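Local coordinates for uncharacterized protein (Thermomonospora curvata, PDB 4MVE), which is of unknown function but combines a GXWXG family region with a DUF4334 region on one curled antiparallel beta sheet, at residues Thr43-Phe49 with Tyr144-Glu150; Met62-Lys67 with Pro77-Arg81. One frame throughout, in Å; residues are numbered along the deposited sequence.

Contact 1: Thr43-Phe49 with Tyr144-Glu150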
ATOM      1  N   THR A  43     -12.230  -0.818  -2.286  1.00 34.80           N
ATOM      2  CA  THR A  43     -11.302  -1.591  -3.097  1.00 34.38           C
ATOM      3  C   THR A  43     -10.311  -0.638  -3.747  1.00 37.97           C
ATOM      4  O   THR A  43     -10.701   0.437  -4.235  1.00 37.65           O
ATOM      5  CB  THR A  43     -12.063  -2.461  -4.108  1.00 39.55           C
ATOM      6  OG1 THR A  43     -12.870  -3.364  -3.360  1.00 35.93           O
ATOM      7  CG2 THR A  43     -11.132  -3.280  -5.019  1.00 34.73           C
ATOM      8  N   TRP A  44      -9.025  -1.031  -3.736  1.00 34.80           N
ATOM      9  CA  TRP A  44      -7.938  -0.233  -4.309  1.00 33.86           C
ATOM     10  C   TRP A  44      -7.041  -1.059  -5.225  1.00 38.00           C
ATOM     11  O   TRP A  44      -6.742  -2.226  -4.923  1.00 37.85           O
ATOM     12  CB  TRP A  44      -7.057   0.405  -3.208  1.00 30.63           C
ATOM     13  CG  TRP A  44      -7.764   1.276  -2.215  1.00 30.86           C
ATOM     14  CD1 TRP A  44      -8.628   0.866  -1.243  1.00 33.54           C
ATOM     15  CD2 TRP A  44      -7.522   2.684  -1.970  1.00 30.00           C
ATOM     16  NE1 TRP A  44      -8.978   1.930  -0.434  1.00 32.06           N
ATOM     17  CE2 TRP A  44      -8.322   3.060  -0.864  1.00 33.28           C
ATOM     18  CE3 TRP A  44      -6.661   3.646  -2.543  1.00 30.30           C
ATOM     19  CZ2 TRP A  44      -8.319   4.369  -0.339  1.00 31.15           C
ATOM     20  CZ3 TRP A  44      -6.659   4.939  -2.026  1.00 31.16           C
ATOM     21  CH2 TRP A  44      -7.481   5.289  -0.934  1.00 31.26           C
ATOM     22  N   ARG A  45      -6.596  -0.433  -6.329  1.00 33.76           N
ATOM     23  CA  ARG A  45      -5.634  -0.986  -7.297  1.00 33.35           C
ATOM     24  C   ARG A  45      -4.213  -0.586  -6.830  1.00 35.06           C
ATOM     25  O   ARG A  45      -3.957   0.588  -6.506  1.00 32.99           O
ATOM     26  CB  ARG A  45      -5.909  -0.484  -8.728  1.00 32.27           C
ATOM     27  CG  ARG A  45      -4.877  -1.029  -9.735  1.00 46.52           C
ATOM     28  CD  ARG A  45      -5.171  -0.674 -11.194  1.00 53.64           C
ATOM     29  NE  ARG A  45      -4.954   0.745 -11.506  1.00 60.42           N
ATOM     30  CZ  ARG A  45      -5.926   1.632 -11.707  1.00 80.42           C
ATOM     31  NH1 ARG A  45      -7.199   1.264 -11.620  1.00 69.38           N
ATOM     32  NH2 ARG A  45      -5.633   2.892 -12.002  1.00 72.13           N
ATOM     33  N   GLY A  46      -3.331  -1.574  -6.757  1.00 31.03           N
ATOM     34  CA  GLY A  46      -1.976  -1.359  -6.275  1.00 30.32           C
ATOM     35  C   GLY A  46      -0.923  -1.390  -7.344  1.00 33.85           C
ATOM     36  O   GLY A  46      -1.134  -1.959  -8.414  1.00 35.17           O
ATOM     37  N   GLY A  47       0.181  -0.739  -7.039  1.00 28.41           N
ATOM     38  CA  GLY A  47       1.368  -0.656  -7.870  1.00 28.35           C
ATOM     39  C   GLY A  47       2.560  -0.445  -6.972  1.00 33.66           C
ATOM     40  O   GLY A  47       2.406  -0.125  -5.785  1.00 31.61           O
ATOM     41  N   ILE A  48       3.750  -0.667  -7.508  1.00 33.26           N
ATOM     42  CA  ILE A  48       4.970  -0.615  -6.714  1.00 34.58           C
ATOM     43  C   ILE A  48       5.955   0.379  -7.304  1.00 38.68           C
ATOM     44  O   ILE A  48       6.116   0.440  -8.521  1.00 40.25           O
ATOM     45  CB  ILE A  48       5.576  -2.053  -6.655  1.00 38.41           C
ATOM     46  CG1 ILE A  48       4.604  -3.046  -6.008  1.00 37.64           C
ATOM     47  CG2 ILE A  48       6.910  -2.072  -5.916  1.00 42.87           C
ATOM     48  CD1 ILE A  48       4.842  -4.499  -6.413  1.00 45.20           C
ATOM     49  N   PHE A  49       6.669   1.096  -6.443  1.00 33.02           N
ATOM     50  CA  PHE A  49       7.644   2.089  -6.905  1.00 33.57           C
ATOM     51  C   PHE A  49       8.971   1.458  -7.358  1.00 39.25           C
ATOM     52  O   PHE A  49       9.576   1.987  -8.267  1.00 38.29           O
ATOM     53  CB  PHE A  49       7.916   3.143  -5.820  1.00 34.88           C
ATOM     54  CG  PHE A  49       6.739   4.061  -5.591  1.00 35.83           C
ATOM     55  CD1 PHE A  49       6.438   5.081  -6.504  1.00 36.98           C
ATOM     56  CD2 PHE A  49       5.977   3.966  -4.429  1.00 34.06           C
ATOM     57  CE1 PHE A  49       5.364   5.952  -6.276  1.00 36.60           C
ATOM     58  CE2 PHE A  49       4.915   4.854  -4.192  1.00 36.40           C
ATOM     59  CZ  PHE A  49       4.618   5.843  -5.117  1.00 34.30           C
ATOM     60  N   TYR A 144       8.128   1.055  -0.346  1.00 32.49           N
ATOM     61  CA  TYR A 144       6.943   1.814  -0.687  1.00 30.46           C
ATOM     62  C   TYR A 144       6.149   1.233  -1.828  1.00 32.84           C
ATOM     63  O   TYR A 144       6.714   0.732  -2.789  1.00 33.65           O
ATOM     64  CB  TYR A 144       7.344   3.276  -1.024  1.00 30.05           C
ATOM     65  CG  TYR A 144       8.006   3.958   0.152  1.00 29.26           C
ATOM     66  CD1 TYR A 144       7.247   4.563   1.149  1.00 31.20           C
ATOM     67  CD2 TYR A 144       9.388   3.951   0.298  1.00 30.78           C
ATOM     68  CE1 TYR A 144       7.852   5.153   2.258  1.00 29.66           C
ATOM     69  CE2 TYR A 144       9.999   4.493   1.424  1.00 31.89           C
ATOM     70  CZ  TYR A 144       9.229   5.098   2.400  1.00 36.56           C
ATOM     71  OH  TYR A 144       9.842   5.620   3.515  1.00 39.95           O
ATOM     72  N   PHE A 145       4.830   1.374  -1.744  1.00 27.96           N
ATOM     73  CA  PHE A 145       3.922   0.972  -2.807  1.00 27.56           C
ATOM     74  C   PHE A 145       2.792   2.016  -2.907  1.00 30.97           C
ATOM     75  O   PHE A 145       2.713   2.914  -2.067  1.00 30.63           O
ATOM     76  CB  PHE A 145       3.402  -0.475  -2.584  1.00 27.98           C
ATOM     77  CG  PHE A 145       2.513  -0.631  -1.373  1.00 29.25           C
ATOM     78  CD1 PHE A 145       3.058  -0.935  -0.118  1.00 32.64           C
ATOM     79  CD2 PHE A 145       1.128  -0.473  -1.480  1.00 29.51           C
ATOM     80  CE1 PHE A 145       2.238  -1.066   1.010  1.00 32.62           C
ATOM     81  CE2 PHE A 145       0.307  -0.585  -0.354  1.00 33.06           C
ATOM     82  CZ  PHE A 145       0.864  -0.897   0.884  1.00 32.12           C
ATOM     83  N   HIS A 146       1.911   1.905  -3.913  1.00 27.26           N
ATOM     84  CA  HIS A 146       0.841   2.901  -3.990  1.00 26.83           C
ATOM     85  C   HIS A 146      -0.502   2.235  -4.196  1.00 30.38           C
ATOM     86  O   HIS A 146      -0.541   1.083  -4.583  1.00 30.81           O
ATOM     87  CB  HIS A 146       1.122   3.975  -5.067  1.00 26.98           C
ATOM     88  CG  HIS A 146       1.543   3.456  -6.412  1.00 29.65           C
ATOM     89  ND1 HIS A 146       0.621   2.955  -7.318  1.00 31.93           N
ATOM     90  CD2 HIS A 146       2.774   3.390  -6.969  1.00 29.31           C
ATOM     91  CE1 HIS A 146       1.315   2.615  -8.389  1.00 29.69           C
ATOM     92  NE2 HIS A 146       2.609   2.871  -8.229  1.00 29.35           N
ATOM     93  N   LEU A 147      -1.598   2.932  -3.830  1.00 27.34           N
ATOM     94  CA  LEU A 147      -2.971   2.476  -4.007  1.00 26.21           C
ATOM     95  C   LEU A 147      -3.802   3.586  -4.599  1.00 32.69           C
ATOM     96  O   LEU A 147      -3.710   4.730  -4.151  1.00 33.78           O
ATOM     97  CB  LEU A 147      -3.616   1.980  -2.687  1.00 25.77           C
ATOM     98  CG  LEU A 147      -2.941   0.826  -1.917  1.00 27.90           C
ATOM     99  CD1 LEU A 147      -3.535   0.699  -0.500  1.00 26.35           C
ATOM    100  CD2 LEU A 147      -2.966  -0.511  -2.717  1.00 26.73           C
ATOM    101  N   THR A 148      -4.656   3.218  -5.565  1.00 29.60           N
ATOM    102  CA  THR A 148      -5.623   4.051  -6.298  1.00 31.08           C
ATOM    103  C   THR A 148      -7.014   3.479  -6.042  1.00 35.42           C
ATOM    104  O   THR A 148      -7.244   2.295  -6.267  1.00 31.97           O
ATOM    105  CB  THR A 148      -5.278   4.109  -7.794  1.00 33.38           C
ATOM    106  OG1 THR A 148      -3.932   4.580  -7.882  1.00 34.12           O
ATOM    107  CG2 THR A 148      -6.220   5.065  -8.584  1.00 33.20           C
ATOM    108  N   ARG A 149      -7.902   4.307  -5.508  1.00 35.99           N
ATOM    109  CA  ARG A 149      -9.254   3.915  -5.135  1.00 39.24           C
ATOM    110  C   ARG A 149     -10.110   3.603  -6.369  1.00 46.76           C
ATOM    111  O   ARG A 149     -10.129   4.384  -7.320  1.00 48.11           O
ATOM    112  CB  ARG A 149      -9.908   5.034  -4.287  1.00 40.80           C
ATOM    113  CG  ARG A 149     -11.214   4.635  -3.603  1.00 46.53           C
ATOM    114  CD  ARG A 149     -12.012   5.824  -3.068  1.00 49.26           C
ATOM    115  NE  ARG A 149     -11.263   6.670  -2.120  1.00 46.62           N
ATOM    116  CZ  ARG A 149     -11.170   6.456  -0.810  1.00 52.41           C
ATOM    117  NH1 ARG A 149     -11.745   5.392  -0.257  1.00 43.00           N
ATOM    118  NH2 ARG A 149     -10.496   7.303  -0.042  1.00 34.87           N
ATOM    119  N   GLU A 150     -10.792   2.442  -6.354  1.00 46.17           N
ATOM    120  CA  GLU A 150     -11.748   2.039  -7.396  1.00 49.86           C
ATOM    121  C   GLU A 150     -12.993   2.899  -7.241  1.00 59.06           C
ATOM    122  O   GLU A 150     -13.502   3.014  -6.126  1.00 60.34           O
ATOM    123  CB  GLU A 150     -12.135   0.556  -7.239  1.00 51.57           C
ATOM    124  CG  GLU A 150     -11.377  -0.455  -8.081  1.00 59.28           C
ATOM    125  CD  GLU A 150     -12.016  -1.840  -8.099  1.00 82.51           C
ATOM    126  OE1 GLU A 150     -11.349  -2.788  -8.573  1.00 82.89           O
ATOM    127  OE2 GLU A 150     -13.169  -1.988  -7.624  1.00 68.74           O
TER
HETATM  128  O   HOH W   1     -13.780   1.673  -3.546  1.00 40.58           O
HETATM  129  O   HOH W   2      -2.028   2.582  -7.583  1.00 31.76           O
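R149 covers one face of the W44 indole. Its CB sits almost on the normal of the six-membered ring, 3.9 Å from the centroid, a CH-pi contact. Farther out, W44 CZ2 lies over one face of the R149 guanidinium, with R149 CZ 3.6 Å from W44 CZ2 and the two planes 49° apart. R149 CG stands anti to the backbone N (chi1 -168°), and a bend at chi3 brings the guanidinium back over the indole. The backbone N of T148 lies at the indole edge, and L147 CB packs against W44 CE3. The polar ends bond outside the pair: W44 NE1 to M40 O, R149 NH2 to D127 O and F39 O.

On the other sheet face, G47 CA and C lie over one face of the H146 ring, toward its rim, with H146 CE1 3.3 Å from G47 CA. The H146 edge points at the face of F49, an edge-to-face pair with centroids 4.8 Å apart. Water 2 sits at the H146 edge, 2.7 Å from H146 ND1, and also bonds R45 O and T148 OG1. H146 NE2 is buried with no partner in the model.

These side chains decorate an antiparallel strand pair. W44 and G46 are the Trp and second Gly of the family's GXWXG signature, which this contact sets against the C-terminal strand. R45 with T148 and G47 with H146 are hydrogen-bonded pairs; H146 N to G47 O is nearly straight at 171°. E150 N extends the pattern to T43 O at 2.9 Å.

Strand 64-71 flanks 43-49, and strand 129-136 flanks 144-150. Helix 5-16 packs on F49, H146 and T148 through I13 and I14, while helix 22-29 meets F49 and Y144 through V25.

Contact 2: Met62-Lys67 with Pro77-Arg81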
HETATM    1  N   MSE A  62       2.535 -13.207  -8.985  1.00 43.03           N
HETATM    2  CA  MSE A  62       1.211 -13.620  -8.538  1.00 40.39           C
HETATM    3  C   MSE A  62       0.103 -12.799  -9.191  1.00 47.38           C
HETATM    4  O   MSE A  62      -1.070 -13.096  -8.952  1.00 49.45           O
HETATM    5  CB  MSE A  62       1.128 -13.471  -7.046  1.00 38.95           C
HETATM    6  CG  MSE A  62       1.751 -14.613  -6.348  1.00 45.01           C
HETATM    7 SE   MSE A  62       0.761 -14.984  -4.778  0.69 48.82          SE
HETATM    8  CE  MSE A  62      -1.040 -15.559  -5.614  1.00 46.82           C
ATOM      9  N   ASN A  63       0.469 -11.781 -10.020  1.00 41.45           N
ATOM     10  CA  ASN A  63      -0.460 -10.863 -10.664  1.00 41.06           C
ATOM     11  C   ASN A  63      -1.270 -10.109  -9.611  1.00 40.40           C
ATOM     12  O   ASN A  63      -2.474  -9.926  -9.769  1.00 39.11           O
ATOM     13  CB  ASN A  63      -1.397 -11.566 -11.659  1.00 50.66           C
ATOM     14  CG  ASN A  63      -0.860 -11.685 -13.045  1.00 81.31           C
ATOM     15  OD1 ASN A  63      -1.113 -10.834 -13.909  1.00 82.87           O
ATOM     16  ND2 ASN A  63      -0.169 -12.781 -13.297  1.00 69.60           N
ATOM     17  N   TRP A  64      -0.595  -9.661  -8.540  1.00 35.67           N
ATOM     18  CA  TRP A  64      -1.192  -8.854  -7.485  1.00 32.80           C
ATOM     19  C   TRP A  64      -1.924  -7.669  -8.095  1.00 35.76           C
ATOM     20  O   TRP A  64      -1.356  -6.938  -8.923  1.00 33.57           O
ATOM     21  CB  TRP A  64      -0.117  -8.345  -6.522  1.00 29.70           C
ATOM     22  CG  TRP A  64      -0.672  -7.421  -5.465  1.00 28.50           C
ATOM     23  CD1 TRP A  64      -1.621  -7.719  -4.531  1.00 30.75           C
ATOM     24  CD2 TRP A  64      -0.261  -6.082  -5.207  1.00 27.43           C
ATOM     25  NE1 TRP A  64      -1.846  -6.630  -3.720  1.00 29.13           N
ATOM     26  CE2 TRP A  64      -0.984  -5.632  -4.072  1.00 31.17           C
ATOM     27  CE3 TRP A  64       0.675  -5.211  -5.812  1.00 29.18           C
ATOM     28  CZ2 TRP A  64      -0.834  -4.338  -3.550  1.00 30.03           C
ATOM     29  CZ3 TRP A  64       0.863  -3.953  -5.262  1.00 29.71           C
ATOM     30  CH2 TRP A  64       0.098  -3.518  -4.162  1.00 29.55           C
ATOM     31  N   TYR A  65      -3.197  -7.543  -7.754  1.00 33.47           N
ATOM     32  CA  TYR A  65      -4.053  -6.462  -8.233  1.00 34.37           C
ATOM     33  C   TYR A  65      -4.075  -5.292  -7.231  1.00 37.98           C
ATOM     34  O   TYR A  65      -3.823  -4.150  -7.605  1.00 36.52           O
ATOM     35  CB  TYR A  65      -5.486  -6.957  -8.490  1.00 37.10           C
ATOM     36  CG  TYR A  65      -6.427  -5.811  -8.791  1.00 40.21           C
ATOM     37  CD1 TYR A  65      -6.351  -5.122  -9.999  1.00 43.12           C
ATOM     38  CD2 TYR A  65      -7.348  -5.370  -7.842  1.00 41.07           C
ATOM     39  CE1 TYR A  65      -7.151  -4.010 -10.247  1.00 45.82           C
ATOM     40  CE2 TYR A  65      -8.165  -4.268  -8.084  1.00 43.36           C
ATOM     41  CZ  TYR A  65      -8.059  -3.586  -9.290  1.00 53.07           C
ATOM     42  OH  TYR A  65      -8.884  -2.520  -9.568  1.00 56.33           O
ATOM     43  N   GLY A  66      -4.422  -5.592  -5.985  1.00 34.49           N
ATOM     44  CA  GLY A  66      -4.532  -4.583  -4.946  1.00 33.05           C
ATOM     45  C   GLY A  66      -5.040  -5.101  -3.619  1.00 33.52           C
ATOM     46  O   GLY A  66      -4.578  -6.143  -3.118  1.00 30.63           O
ATOM     47  N   LYS A  67      -5.975  -4.343  -3.020  1.00 30.16           N
ATOM     48  CA  LYS A  67      -6.505  -4.630  -1.656  1.00 29.25           C
ATOM     49  C   LYS A  67      -7.952  -4.237  -1.511  1.00 35.86           C
ATOM     50  O   LYS A  67      -8.420  -3.343  -2.236  1.00 36.06           O
ATOM     51  CB  LYS A  67      -5.691  -3.862  -0.581  1.00 25.67           C
ATOM     52  CG  LYS A  67      -4.177  -4.048  -0.635  1.00 26.14           C
ATOM     53  CD  LYS A  67      -3.452  -3.242   0.457  1.00 31.91           C
ATOM     54  CE  LYS A  67      -1.969  -3.452   0.419  1.00 32.04           C
ATOM     55  NZ  LYS A  67      -1.620  -4.836   0.835  1.00 40.39           N
ATOM     56  N   PRO A  77      -5.696  -8.346   1.967  1.00 31.88           N
ATOM     57  CA  PRO A  77      -4.469  -7.642   1.560  1.00 29.22           C
ATOM     58  C   PRO A  77      -3.940  -7.983   0.176  1.00 29.58           C
ATOM     59  O   PRO A  77      -3.168  -7.195  -0.386  1.00 27.11           O
ATOM     60  CB  PRO A  77      -3.453  -8.062   2.626  1.00 29.88           C
ATOM     61  CG  PRO A  77      -3.926  -9.396   3.099  1.00 35.12           C
ATOM     62  CD  PRO A  77      -5.424  -9.418   2.953  1.00 32.13           C
ATOM     63  N   LEU A  78      -4.292  -9.153  -0.357  1.00 27.25           N
ATOM     64  CA  LEU A  78      -3.708  -9.608  -1.630  1.00 27.07           C
ATOM     65  C   LEU A  78      -4.709 -10.042  -2.648  1.00 31.11           C
ATOM     66  O   LEU A  78      -4.839 -11.238  -2.933  1.00 30.24           O
ATOM     67  CB  LEU A  78      -2.715 -10.765  -1.384  1.00 27.38           C
ATOM     68  CG  LEU A  78      -1.567 -10.454  -0.405  1.00 29.69           C
ATOM     69  CD1 LEU A  78      -0.893 -11.730   0.021  1.00 30.93           C
ATOM     70  CD2 LEU A  78      -0.528  -9.503  -1.060  1.00 29.69           C
ATOM     71  N   LEU A  79      -5.375  -9.056  -3.267  1.00 29.02           N
ATOM     72  CA  LEU A  79      -6.263  -9.309  -4.393  1.00 30.03           C
ATOM     73  C   LEU A  79      -5.374  -9.539  -5.565  1.00 34.30           C
ATOM     74  O   LEU A  79      -4.387  -8.817  -5.708  1.00 32.10           O
ATOM     75  CB  LEU A  79      -7.234  -8.140  -4.648  1.00 30.42           C
ATOM     76  CG  LEU A  79      -8.216  -7.768  -3.513  1.00 33.14           C
ATOM     77  CD1 LEU A  79      -9.111  -6.572  -3.964  1.00 32.96           C
ATOM     78  CD2 LEU A  79      -9.089  -9.000  -3.076  1.00 31.59           C
ATOM     79  N   CYS A  80      -5.640 -10.600  -6.341  1.00 33.49           N
ATOM     80  CA  CYS A  80      -4.813 -10.965  -7.479  1.00 35.16           C
ATOM     81  C   CYS A  80      -5.688 -11.214  -8.648  1.00 42.31           C
ATOM     82  O   CYS A  80      -6.893 -11.440  -8.496  1.00 43.81           O
ATOM     83  CB  CYS A  80      -3.936 -12.185  -7.173  1.00 36.41           C
ATOM     84  SG  CYS A  80      -2.774 -11.938  -5.808  1.00 39.37           S
ATOM     85  N   ARG A  81      -5.083 -11.195  -9.818  1.00 41.14           N
ATOM     86  CA  ARG A  81      -5.787 -11.472 -11.047  1.00 44.30           C
ATOM     87  C   ARG A  81      -5.487 -12.894 -11.465  1.00 52.62           C
ATOM     88  O   ARG A  81      -4.313 -13.286 -11.579  1.00 51.30           O
ATOM     89  CB  ARG A  81      -5.409 -10.463 -12.127  1.00 44.38           C
ATOM     90  CG  ARG A  81      -6.521 -10.291 -13.144  1.00 59.43           C
ATOM     91  CD  ARG A  81      -6.167  -9.269 -14.187  1.00 63.10           C
ATOM     92  NE  ARG A  81      -6.260  -7.885 -13.711  1.00 57.77           N
ATOM     93  CZ  ARG A  81      -7.373  -7.159 -13.720  1.00 66.49           C
ATOM     94  NH1 ARG A  81      -8.526  -7.702 -14.091  1.00 63.09           N
ATOM     95  NH2 ARG A  81      -7.349  -5.896 -13.328  1.00 53.96           N
TER
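P77 O receives a hydrogen bond from K67 NZ, at 3.1 Å, in the carbonyl plane and on a lone pair. The two residues belong to a beta hairpin, strand 64-71 with strand 74-81, broken by a classic beta bulge. K67 CG also lies against P77 O, and a bend at chi4 (-69°) turns the amine back to it. A methionine in place of K67, with no amine, would probably leave P77 O without this donor and D120 without its weak, long ion-pair mate.

L78 brings CD2 to W64 CD1, 4.1 Å away, and its CA lies at the edge of that indole. L79 is the bulge partner. Its O takes both Y65 N, at 2.7 Å, and G66 N, at 3.2 Å, from the same side of the carbonyl plane. L79 N donates to G66 O, which also receives a weak bond from W64 NE1. The L79 side chain runs along G66 to K67, with CD1 3.6 Å from K67 C.

C80 pairs with W64, and its SG meets the selenomethionine methyl, M62 CE. R81 closes the pairing where helix 54-61 ends in a Schellman motif at N63: R81 N bonds N63 O. The R81 guanidinium stands nearly perpendicular to the Y65 ring; R81 NH1 bonds G85 O, while R81 NH2 lies 3.6 Å from both Y65 CD1 and Y65 CE1.

From the N terminus, helices 5-16 and 22-29 come first, then the short strand 33-34 and strand 42-48, which supplies the first half of contact 1. Helix 54-61 leads into 62-67, and the chain turns back to 77-81, so contact 2 closes a short hairpin loop. Contact 1 is completed only by 144-150 near the C terminus. Contact 2 is nested inside its long loop. Contact 1 joins the GXWXG family region to the DUF4334 region; contact 2 stays within the first. Strands 42-48 and 64-71 are sheet neighbours, so the contacts touch: G46 N lies 2.8 Å from Y65 O, a probable hydrogen bond, and E150 OE1 and Y65 OH, 2.7 Å apart, probably hydrogen-bond as well.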